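Local coordinates for protein 8-demethyl-8-aminoriboflavin-5'-phosphate synthase (Streptomyces davawensis, PDB 5MLD) that replaces the C-8 methyl group of riboflavin-5'-phosphate with an amino group from glutamate, a step in biosynthesis of the antibiotic roseoflavin, at residues A[16-21]-A[173-178]. Numbering follows the deposited sequence.
Sequences PSRSQT and GYIEGK. With 8DP (8-demethyl-8-aminoriboflavin-5'-phosphate), chain I.
The side chains of Gln-20 and Ile-175 cross at about a right angle. Ile-175 CG1 and CD1 lie on one face of the Gln-20 carboxamide, displaced from straight above its CD, with Gln-20 NE2 3.5 Å from Ile-175 CD1. Gln-20 OE1 accepts from the backbone of Ile-175: N to OE1 is 2.9 Å, the N-H...O angle is 171°, and the donor stands 22° off the carbonyl plane. On the other side of that plane a water donates to Gln-20 OE1 at 2.8 Å and accepts from Glu-176 N, so two bonds grip this oxygen, one direct and one leading through the water to the next amide. Tyr-174 N is also close to OE1, but its poor angle rules out a hydrogen bond. The bend at chi2 (-67°) brings the amide back to segment 173-178, while Gln-20 CG stays 3.3 Å from phosphate oxygen O2 of the bound aminoflavin. Ile-175 CD1 packs on the aliphatic part of Arg-18, 3.5 Å from Arg-18 CD, and meets the guanidinium obliquely. The Tyr-174 ring meets Gln-20 O obliquely, and Trp-164 packs against it edge-to-face.

Ser-19, Gln-20 and Thr-21 belong to the phosphate-binding loop of this flavodoxin-like fold: Gln-20 N donates to ligand O2 (2.8 Å), while Ser-19 OG, Thr-21 N and Thr-21 OG1 converge on ligand O1. Gln-20 therefore links the phosphate site to segment 173-178. Phe-243 of a second subunit packs on Arg-18, Gln-20 and Ile-175. Ser-19 N-caps helix 20-34, whose Leu-24 and Lys-27 touch Tyr-174, and Cys-132 of strand 125-132 meets Gln-20, Thr-21 and Tyr-174.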
loop_
_atom_site.group_PDB
_atom_site.type_symbol
_atom_site.label_atom_id
_atom_site.label_comp_id
_atom_site.label_asym_id
_atom_site.label_seq_id
_atom_site.Cartn_x
_atom_site.Cartn_y
_atom_site.Cartn_z
ATOM N N PRO A 16 7.218 -31.844 0.531
ATOM C CA PRO A 16 8.353 -31.279 1.283
ATOM C C PRO A 16 9.245 -30.317 0.495
ATOM O O PRO A 16 10.398 -30.148 0.872
ATOM C CB PRO A 16 9.153 -32.528 1.658
ATOM C CG PRO A 16 8.983 -33.402 0.431
ATOM C CD PRO A 16 7.541 -33.175 -0.018
ATOM N N SER A 17 8.751 -29.717 -0.587
ATOM C CA SER A 17 9.612 -28.850 -1.376
ATOM C C SER A 17 10.200 -27.771 -0.481
ATOM O O SER A 17 9.543 -27.281 0.435
ATOM C CB SER A 17 8.841 -28.229 -2.539
ATOM O OG SER A 17 8.427 -29.236 -3.436
ATOM N N ARG A 18 11.465 -27.444 -0.712
ATOM C CA ARG A 18 12.173 -26.553 0.194
ATOM C C ARG A 18 11.646 -25.130 0.054
ATOM O O ARG A 18 11.548 -24.600 -1.053
ATOM C CB ARG A 18 13.672 -26.614 -0.093
ATOM C CG ARG A 18 14.503 -25.966 1.002
ATOM C CD ARG A 18 15.989 -26.264 0.820
ATOM N NE ARG A 18 16.391 -26.298 -0.590
ATOM C CZ ARG A 18 17.656 -26.236 -1.019
ATOM N NH1 ARG A 18 18.648 -26.115 -0.147
ATOM N NH2 ARG A 18 17.930 -26.289 -2.322
ATOM N N SER A 19 11.307 -24.511 1.183
ATOM C CA SER A 19 10.734 -23.171 1.225
ATOM C C SER A 19 11.731 -22.189 1.832
ATOM O O SER A 19 12.296 -22.459 2.900
ATOM C CB SER A 19 9.417 -23.184 2.029
ATOM O OG SER A 19 9.082 -21.909 2.580
ATOM N N GLN A 20 11.940 -21.053 1.147
ATOM C CA GLN A 20 12.772 -19.975 1.690
ATOM C C GLN A 20 12.211 -19.479 3.023
ATOM O O GLN A 20 12.956 -19.278 3.992
ATOM C CB GLN A 20 12.865 -18.802 0.692
ATOM C CG GLN A 20 13.156 -19.162 -0.786
ATOM C CD GLN A 20 14.538 -19.743 -1.006
ATOM O OE1 GLN A 20 15.549 -19.152 -0.611
ATOM N NE2 GLN A 20 14.590 -20.923 -1.635
ATOM N N THR A 21 10.896 -19.254 3.071
ATOM C CA THR A 21 10.250 -18.699 4.256
ATOM C C THR A 21 10.416 -19.620 5.453
ATOM O O THR A 21 10.528 -19.149 6.595
ATOM C CB THR A 21 8.757 -18.478 3.991
ATOM O OG1 THR A 21 8.592 -17.767 2.765
ATOM C CG2 THR A 21 8.128 -17.659 5.106
ATOM N N GLY A 173 17.036 -16.018 -3.260
ATOM C CA GLY A 173 16.304 -15.930 -2.014
ATOM C C GLY A 173 17.135 -16.198 -0.773
ATOM O O GLY A 173 18.366 -16.233 -0.798
ATOM N N TYR A 174 16.411 -16.426 0.325
ATOM C CA TYR A 174 16.998 -16.571 1.655
ATOM C C TYR A 174 18.085 -17.641 1.702
ATOM O O TYR A 174 19.104 -17.465 2.376
ATOM C CB TYR A 174 15.869 -16.909 2.614
ATOM C CG TYR A 174 16.189 -17.129 4.077
ATOM C CD1 TYR A 174 16.104 -16.077 4.993
ATOM C CD2 TYR A 174 16.468 -18.402 4.560
ATOM C CE1 TYR A 174 16.348 -16.287 6.350
ATOM C CE2 TYR A 174 16.717 -18.620 5.915
ATOM C CZ TYR A 174 16.652 -17.552 6.803
ATOM O OH TYR A 174 16.886 -17.760 8.160
ATOM N N ILE A 175 17.889 -18.754 0.989
ATOM C CA ILE A 175 18.813 -19.888 1.101
ATOM C C ILE A 175 20.156 -19.554 0.458
ATOM O O ILE A 175 21.194 -19.515 1.135
ATOM C CB ILE A 175 18.189 -21.160 0.503
ATOM C CG1 ILE A 175 17.041 -21.629 1.398
ATOM C CG2 ILE A 175 19.239 -22.269 0.367
ATOM C CD1 ILE A 175 16.212 -22.759 0.814
ATOM N N GLU A 176 20.160 -19.290 -0.853
ATOM C CA GLU A 176 21.412 -18.922 -1.509
ATOM C C GLU A 176 21.969 -17.610 -0.991
ATOM O O GLU A 176 23.190 -17.402 -1.025
ATOM C CB GLU A 176 21.223 -18.824 -3.025
ATOM C CG GLU A 176 21.473 -20.121 -3.745
ATOM C CD GLU A 176 21.328 -19.982 -5.251
ATOM O OE1 GLU A 176 20.941 -18.887 -5.714
ATOM O OE2 GLU A 176 21.627 -20.964 -5.967
ATOM N N GLY A 177 21.102 -16.707 -0.524
ATOM C CA GLY A 177 21.517 -15.427 -0.006
ATOM C C GLY A 177 22.038 -15.461 1.414
ATOM O O GLY A 177 22.436 -14.423 1.949
ATOM N N LYS A 178 22.039 -16.652 2.020
ATOM C CA LYS A 178 22.601 -16.906 3.358
ATOM C C LYS A 178 21.845 -16.140 4.439
ATOM O O LYS A 178 22.432 -15.641 5.404
ATOM C CB LYS A 178 24.103 -16.590 3.415
ATOM C CG LYS A 178 24.949 -17.500 2.513
ATOM C CD LYS A 178 26.433 -17.138 2.544
ATOM C CE LYS A 178 27.241 -18.071 1.635
ATOM N NZ LYS A 178 28.662 -17.626 1.463
HETATM C C4 8DP I . 9.570 -14.445 -3.542
HETATM C C5 8DP I . 10.096 -13.765 -4.811
HETATM C C8 8DP I . 7.015 -15.108 -7.432
HETATM N N3 8DP I . 6.911 -11.163 -6.117
HETATM C C2 8DP I . 10.470 -16.468 -2.214
HETATM N N2 8DP I . 6.992 -16.465 -7.918
HETATM N N1 8DP I . 8.986 -12.844 -5.301
HETATM C C6 8DP I . 8.004 -13.312 -6.111
HETATM O O6 8DP I . 10.238 -16.559 -4.546
HETATM N N4 8DP I . 9.908 -11.071 -4.062
HETATM C C12 8DP I . 6.970 -12.453 -6.541
HETATM C C13 8DP I . 8.938 -11.555 -4.877
HETATM C C14 8DP I . 7.892 -10.716 -5.284
HETATM C C15 8DP I . 7.895 -9.395 -4.817
HETATM C C16 8DP I . 9.869 -9.821 -3.646
HETATM C C1 8DP I . 10.032 -17.923 -2.016
HETATM C C3 8DP I . 9.663 -15.974 -3.415
HETATM C C7 8DP I . 8.043 -14.649 -6.584
HETATM C C9 8DP I . 5.976 -14.223 -7.843
HETATM O O1 8DP I . 8.804 -20.003 1.025
HETATM P P1 8DP I . 9.058 -19.740 -0.476
HETATM O O2 8DP I . 10.216 -20.674 -0.976
HETATM O O3 8DP I . 7.801 -19.955 -1.308
HETATM O O4 8DP I . 9.571 -18.217 -0.642
HETATM O O5 8DP I . 10.247 -15.774 -1.037
HETATM O O7 8DP I . 9.060 -13.811 -2.599
HETATM C C10 8DP I . 4.868 -14.697 -8.759
HETATM C C11 8DP I . 5.961 -12.927 -7.394
HETATM O O8 8DP I . 6.880 -8.507 -5.171
HETATM N N5 8DP I . 8.878 -8.984 -4.007
HETATM O O9 8DP I . 10.863 -9.297 -2.782
HETATM O O HOH W 1 17.782 -19.381 -2.326
#